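Local coordinates for protein imidazoleglycerol-phosphate dehydratase (Pyrococcus furiosus, PDB 5DNL) that catalyses the manganese-dependent dehydration of imidazoleglycerol phosphate to imidazoleacetol phosphate, the sixth step of histidine biosynthesis, at residues A[99-104]-A[121-126]; A[92-97]-A[131-136]. One frame throughout, in Å; residues are numbered along the deposited sequence.

Interaction 1: A[99-104]-A[121-126]. With MN (manganese (II) ion), chain D.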
loop_
_atom_site.group_PDB
_atom_site.type_symbol
_atom_site.label_atom_id
_atom_site.label_comp_id
_atom_site.label_asym_id
_atom_site.label_seq_id
_atom_site.Cartn_x
_atom_site.Cartn_y
_atom_site.Cartn_z
ATOM N N PRO A 99 -16.730 -40.785 3.416
ATOM C CA PRO A 99 -17.597 -39.603 3.276
ATOM C C PRO A 99 -16.828 -38.285 3.309
ATOM O O PRO A 99 -16.002 -38.053 4.205
ATOM C CB PRO A 99 -18.544 -39.693 4.468
ATOM C CG PRO A 99 -18.588 -41.156 4.751
ATOM C CD PRO A 99 -17.234 -41.698 4.454
ATOM N N TYR A 100 -17.110 -37.454 2.315
ATOM C CA TYR A 100 -16.471 -36.152 2.161
ATOM C C TYR A 100 -17.266 -35.338 1.158
ATOM O O TYR A 100 -17.632 -35.861 0.114
ATOM C CB TYR A 100 -15.066 -36.298 1.595
ATOM C CG TYR A 100 -14.326 -35.003 1.395
ATOM C CD1 TYR A 100 -13.732 -34.354 2.463
ATOM C CD2 TYR A 100 -14.226 -34.431 0.140
ATOM C CE1 TYR A 100 -13.061 -33.145 2.285
ATOM C CE2 TYR A 100 -13.528 -33.243 -0.049
ATOM C CZ TYR A 100 -12.961 -32.617 1.027
ATOM O OH TYR A 100 -12.285 -31.422 0.831
ATOM N N ALA A 101 -17.438 -34.050 1.433
ATOM C CA ALA A 101 -18.016 -33.131 0.466
ATOM C C ALA A 101 -17.206 -31.855 0.475
ATOM O O ALA A 101 -16.781 -31.384 1.526
ATOM C CB ALA A 101 -19.456 -32.828 0.788
ATOM N N ASN A 102 -17.034 -31.283 -0.712
ATOM C CA ASN A 102 -16.467 -29.936 -0.866
ATOM C C ASN A 102 -17.333 -29.253 -1.905
ATOM O O ASN A 102 -17.293 -29.625 -3.082
ATOM C CB ASN A 102 -15.010 -30.026 -1.291
ATOM C CG ASN A 102 -14.353 -28.666 -1.529
ATOM O OD1 ASN A 102 -15.000 -27.672 -1.814
ATOM N ND2 ASN A 102 -13.041 -28.644 -1.427
ATOM N N VAL A 103 -18.096 -28.260 -1.465
ATOM C CA VAL A 103 -18.973 -27.472 -2.324
ATOM C C VAL A 103 -18.421 -26.063 -2.380
ATOM O O VAL A 103 -18.384 -25.373 -1.361
ATOM C CB VAL A 103 -20.416 -27.488 -1.795
ATOM C CG1 VAL A 103 -21.336 -26.607 -2.638
ATOM C CG2 VAL A 103 -20.950 -28.921 -1.703
ATOM N N ASP A 104 -17.960 -25.661 -3.561
ATOM C CA ASP A 104 -17.312 -24.377 -3.798
ATOM C C ASP A 104 -18.099 -23.669 -4.903
ATOM O O ASP A 104 -17.852 -23.896 -6.103
ATOM C CB ASP A 104 -15.856 -24.613 -4.200
ATOM C CG ASP A 104 -15.080 -23.321 -4.413
ATOM O OD1 ASP A 104 -15.553 -22.252 -4.003
ATOM O OD2 ASP A 104 -13.996 -23.400 -5.022
ATOM N N GLU A 121 -25.751 -28.797 2.808
ATOM C CA GLU A 121 -26.266 -29.820 3.718
ATOM C C GLU A 121 -26.874 -31.008 2.966
ATOM O O GLU A 121 -26.719 -32.166 3.392
ATOM C CB GLU A 121 -27.197 -29.210 4.754
ATOM C CG GLU A 121 -26.416 -28.392 5.757
ATOM C CD GLU A 121 -25.429 -29.243 6.515
ATOM O OE1 GLU A 121 -25.843 -30.050 7.384
ATOM O OE2 GLU A 121 -24.228 -29.161 6.182
ATOM N N PHE A 122 -27.515 -30.753 1.835
ATOM C CA PHE A 122 -27.952 -31.861 0.989
ATOM C C PHE A 122 -26.749 -32.702 0.522
ATOM O O PHE A 122 -26.773 -33.940 0.587
ATOM C CB PHE A 122 -28.736 -31.347 -0.234
ATOM C CG PHE A 122 -28.933 -32.404 -1.301
ATOM C CD1 PHE A 122 -29.960 -33.327 -1.195
ATOM C CD2 PHE A 122 -28.067 -32.498 -2.371
ATOM C CE1 PHE A 122 -30.118 -34.331 -2.149
ATOM C CE2 PHE A 122 -28.225 -33.484 -3.325
ATOM C CZ PHE A 122 -29.244 -34.399 -3.212
ATOM N N VAL A 123 -25.700 -32.040 0.036
ATOM C CA VAL A 123 -24.532 -32.733 -0.514
ATOM C C VAL A 123 -23.792 -33.511 0.568
ATOM O O VAL A 123 -23.395 -34.674 0.355
ATOM C CB VAL A 123 -23.588 -31.780 -1.282
ATOM C CG1 VAL A 123 -22.364 -32.523 -1.770
ATOM C CG2 VAL A 123 -24.317 -31.161 -2.477
ATOM N N TRP A 124 -23.590 -32.903 1.741
ATOM C CA TRP A 124 -23.012 -33.636 2.856
ATOM C C TRP A 124 -23.866 -34.815 3.283
ATOM O O TRP A 124 -23.330 -35.877 3.607
ATOM C CB TRP A 124 -22.735 -32.732 4.069
ATOM C CG TRP A 124 -21.339 -32.218 4.137
ATOM C CD1 TRP A 124 -20.928 -30.925 3.949
ATOM C CD2 TRP A 124 -20.171 -32.978 4.423
ATOM N NE1 TRP A 124 -19.561 -30.843 4.125
ATOM C CE2 TRP A 124 -19.078 -32.084 4.423
ATOM C CE3 TRP A 124 -19.939 -34.321 4.700
ATOM C CZ2 TRP A 124 -17.764 -32.512 4.669
ATOM C CZ3 TRP A 124 -18.633 -34.729 4.959
ATOM C CH2 TRP A 124 -17.579 -33.828 4.945
ATOM N N GLY A 125 -25.183 -34.633 3.276
ATOM C CA GLY A 125 -26.098 -35.723 3.615
ATOM C C GLY A 125 -25.939 -36.871 2.624
ATOM O O GLY A 125 -25.819 -38.049 3.023
ATOM N N LEU A 126 -25.925 -36.524 1.340
ATOM C CA LEU A 126 -25.725 -37.497 0.286
ATOM C C LEU A 126 -24.378 -38.213 0.405
ATOM O O LEU A 126 -24.290 -39.447 0.294
ATOM C CB LEU A 126 -25.853 -36.785 -1.068
ATOM C CG LEU A 126 -25.675 -37.593 -2.342
ATOM C CD1 LEU A 126 -26.758 -38.654 -2.408
ATOM C CD2 LEU A 126 -25.711 -36.716 -3.586
HETATM MN MN MN D . -26.974 -29.981 9.245
HETATM O O HOH W 1 -25.912 -31.681 10.159
#
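Ala-101 sets its methyl squarely on the indole of Trp-124: CB stands 3.6 Å from the centroid of the five-membered ring and only 8° off the ring normal, a CH-pi contact. A side chain this small lets strand and ring come so close that the backbone joins in. Ala-101 N lies over the same face, 3.5 Å from Trp-124 CH2, and Tyr-100 CA is 3.8 Å from that carbon, while Ala-101 O is 3.5 Å from Trp-124 CZ2. The chi1 of Trp-124, -95°, departs from the usual staggered value near -60° and lays the indole along the strand. With the indole cut back to an alanine, the Ala-101 methyl and the Tyr-100 backbone would probably lose the flat surface they rest on, opening a gap beneath strand 100-104.

The strand and helix 116-130 run nearly antiparallel, their short axes 157° apart, as the first two elements of a beta-alpha-beta unit completed by strand 133-140. On the same side of the strand as Ala-101, Val-103, whose beta-branched side chain suits a strand, brings CG2 to 3.9 Å from CG1 of Val-123. Val-123 holds CG1 anti to its backbone N, and its compact, branched side chain thereby presents this one methyl to both Val-103 CG2 and Ala-101 CB.

Glu-121 looks the other way. Its OE1 binds manganese at 2.2 Å alongside water 1, His-52, Glu-56 and His-146 of a third subunit.

Interaction 2: A[92-97]-A[131-136]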
loop_
_atom_site.group_PDB
_atom_site.type_symbol
_atom_site.label_atom_id
_atom_site.label_comp_id
_atom_site.label_asym_id
_atom_site.label_seq_id
_atom_site.Cartn_x
_atom_site.Cartn_y
_atom_site.Cartn_z
ATOM N N SER A 92 -17.875 -33.973 -9.361
ATOM C CA SER A 92 -17.030 -35.164 -9.402
ATOM C C SER A 92 -17.347 -36.045 -8.220
ATOM O O SER A 92 -17.339 -35.569 -7.068
ATOM C CB SER A 92 -15.551 -34.750 -9.385
ATOM O OG SER A 92 -14.669 -35.878 -9.445
ATOM N N VAL A 93 -17.625 -37.329 -8.488
ATOM C CA VAL A 93 -18.039 -38.282 -7.470
ATOM C C VAL A 93 -17.106 -39.481 -7.468
ATOM O O VAL A 93 -16.725 -39.986 -8.523
ATOM C CB VAL A 93 -19.492 -38.754 -7.722
ATOM C CG1 VAL A 93 -19.885 -39.899 -6.782
ATOM C CG2 VAL A 93 -20.467 -37.602 -7.597
ATOM N N ASP A 94 -16.738 -39.927 -6.271
ATOM C CA ASP A 94 -16.041 -41.196 -6.065
ATOM C C ASP A 94 -16.805 -41.927 -4.963
ATOM O O ASP A 94 -16.805 -41.475 -3.807
ATOM C CB ASP A 94 -14.576 -40.928 -5.696
ATOM C CG ASP A 94 -13.848 -42.133 -5.193
ATOM O OD1 ASP A 94 -14.439 -43.227 -5.175
ATOM O OD2 ASP A 94 -12.661 -41.983 -4.792
ATOM N N ILE A 95 -17.451 -43.058 -5.294
ATOM C CA ILE A 95 -18.151 -43.868 -4.314
ATOM C C ILE A 95 -17.090 -44.694 -3.577
ATOM O O ILE A 95 -16.868 -45.883 -3.812
ATOM C CB ILE A 95 -19.282 -44.720 -4.943
ATOM C CG1 ILE A 95 -20.209 -43.825 -5.776
ATOM C CG2 ILE A 95 -20.064 -45.437 -3.869
ATOM C CD1 ILE A 95 -21.340 -44.561 -6.482
ATOM N N SER A 96 -16.412 -43.985 -2.679
ATOM C CA SER A 96 -15.149 -44.394 -2.076
ATOM C C SER A 96 -15.276 -45.073 -0.715
ATOM O O SER A 96 -14.281 -45.581 -0.206
ATOM C CB SER A 96 -14.348 -43.119 -1.813
ATOM O OG SER A 96 -15.126 -42.240 -1.003
ATOM N N ASN A 97 -16.468 -45.027 -0.105
ATOM C CA ASN A 97 -16.656 -45.360 1.292
ATOM C C ASN A 97 -15.872 -44.434 2.252
ATOM O O ASN A 97 -15.570 -44.792 3.388
ATOM C CB ASN A 97 -16.325 -46.833 1.557
ATOM C CG ASN A 97 -16.988 -47.364 2.805
ATOM O OD1 ASN A 97 -18.059 -46.912 3.207
ATOM N ND2 ASN A 97 -16.322 -48.297 3.464
ATOM N N ARG A 131 -21.937 -42.838 1.288
ATOM C CA ARG A 131 -20.543 -43.072 1.716
ATOM C C ARG A 131 -19.620 -42.859 0.522
ATOM O O ARG A 131 -19.097 -43.802 -0.094
ATOM C CB ARG A 131 -20.329 -44.411 2.442
ATOM C CG ARG A 131 -21.384 -44.653 3.512
ATOM C CD ARG A 131 -21.115 -45.871 4.381
ATOM N NE ARG A 131 -20.818 -47.090 3.637
ATOM C CZ ARG A 131 -21.687 -48.021 3.245
ATOM N NH1 ARG A 131 -22.986 -47.921 3.482
ATOM N NH2 ARG A 131 -21.234 -49.082 2.594
ATOM N N ALA A 132 -19.472 -41.576 0.183
ATOM C CA ALA A 132 -18.841 -41.151 -1.048
ATOM C C ALA A 132 -18.126 -39.818 -0.863
ATOM O O ALA A 132 -18.451 -39.050 0.054
ATOM C CB ALA A 132 -19.876 -41.032 -2.163
ATOM N N THR A 133 -17.190 -39.594 -1.781
ATOM C CA THR A 133 -16.488 -38.327 -1.964
ATOM C C THR A 133 -17.231 -37.534 -3.030
ATOM O O THR A 133 -17.385 -38.014 -4.143
ATOM C CB THR A 133 -15.057 -38.628 -2.476
ATOM O OG1 THR A 133 -14.390 -39.576 -1.616
ATOM C CG2 THR A 133 -14.215 -37.376 -2.592
ATOM N N ILE A 134 -17.621 -36.294 -2.734
ATOM C CA ILE A 134 -18.349 -35.444 -3.693
ATOM C C ILE A 134 -17.754 -34.047 -3.741
ATOM O O ILE A 134 -17.692 -33.373 -2.711
ATOM C CB ILE A 134 -19.833 -35.342 -3.329
ATOM C CG1 ILE A 134 -20.459 -36.739 -3.240
ATOM C CG2 ILE A 134 -20.563 -34.488 -4.366
ATOM C CD1 ILE A 134 -21.931 -36.757 -2.882
ATOM N N HIS A 135 -17.327 -33.630 -4.937
ATOM C CA HIS A 135 -16.877 -32.277 -5.196
ATOM C C HIS A 135 -17.893 -31.578 -6.085
ATOM O O HIS A 135 -18.293 -32.120 -7.127
ATOM C CB HIS A 135 -15.551 -32.272 -5.932
ATOM C CG HIS A 135 -14.385 -32.634 -5.084
ATOM N ND1 HIS A 135 -13.559 -31.686 -4.541
ATOM C CD2 HIS A 135 -13.885 -33.837 -4.716
ATOM C CE1 HIS A 135 -12.616 -32.287 -3.835
ATOM N NE2 HIS A 135 -12.778 -33.588 -3.942
ATOM N N ILE A 136 -18.258 -30.357 -5.703
ATOM C CA ILE A 136 -19.065 -29.444 -6.527
ATOM C C ILE A 136 -18.179 -28.212 -6.691
ATOM O O ILE A 136 -17.906 -27.544 -5.697
ATOM C CB ILE A 136 -20.391 -29.006 -5.858
ATOM C CG1 ILE A 136 -21.239 -30.190 -5.364
ATOM C CG2 ILE A 136 -21.215 -28.165 -6.829
ATOM C CD1 ILE A 136 -21.685 -31.147 -6.441
HETATM O O HOH W 2 -11.890 -40.456 -2.659
#
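Arg-131 and Asn-97 lie side by side just beyond the end of an antiparallel strand pair, 133-140 with 87-94, the central neighbours of a four-stranded sheet backed by helices. Leaving helix 116-130 with positive phi, Arg-131 bends at chi3 (-50°) so that NE gives a 2.8 Å hydrogen bond to Asn-97 OD1. The acceptor sits at the edge of the guanidinium, near its plane, although the amide is turned 79° from it. Arg-131 O accepts a bent hydrogen bond from Asn-97 N.

Ala-132, small as it is, brings CB to 3.5 Å from Asp-94 O, where the chain turns through the inverse gamma turn centred on Ile-95. Thr-133 then exchanges two backbone hydrogen bonds with Asp-94, and its OG1 lies 2.8 Å from Ser-96 OG. Water 2 donates both to that threonine hydroxyl and to Asp-94 OD2, while Asp-94 OD1 forms a salt bridge with Arg-76, a residue of an inhibitor pocket.

Ile-134, on the opposite face, faces Val-93 in a non-hydrogen-bonded pair, CG1 4.4 Å from Val-93 CG2. These branched aliphatics suit the face covered by helices 116-130 and 144-162. His-135 points its NE2 to Asp-85 O of a neighbouring subunit, and its backbone N donates to Ser-92 O at 2.9 Å, almost perfectly straight (178°).

Of the elements involved, strand 87-94 comes first along the chain and leads through 95-97 into strand 100-104. The chain then enters helix 116-130, where interaction 1 closes the inner loop between 99-104 and 121-126. Beyond the helix it returns as strand 133-140, inserted between the two earlier strands, and interaction 2 closes the outer loop; interaction 1 is therefore nested within it. Strand 133-140 joins both: Tyr-100 O is 2.9 Å from Ile-134 N, a probable hydrogen bond, and Val-123 CG1 packs 3.7 Å from Ile-134 CG2. Interaction 2 builds the sheet edge to edge, whereas interaction 1 fixes a helix against one face.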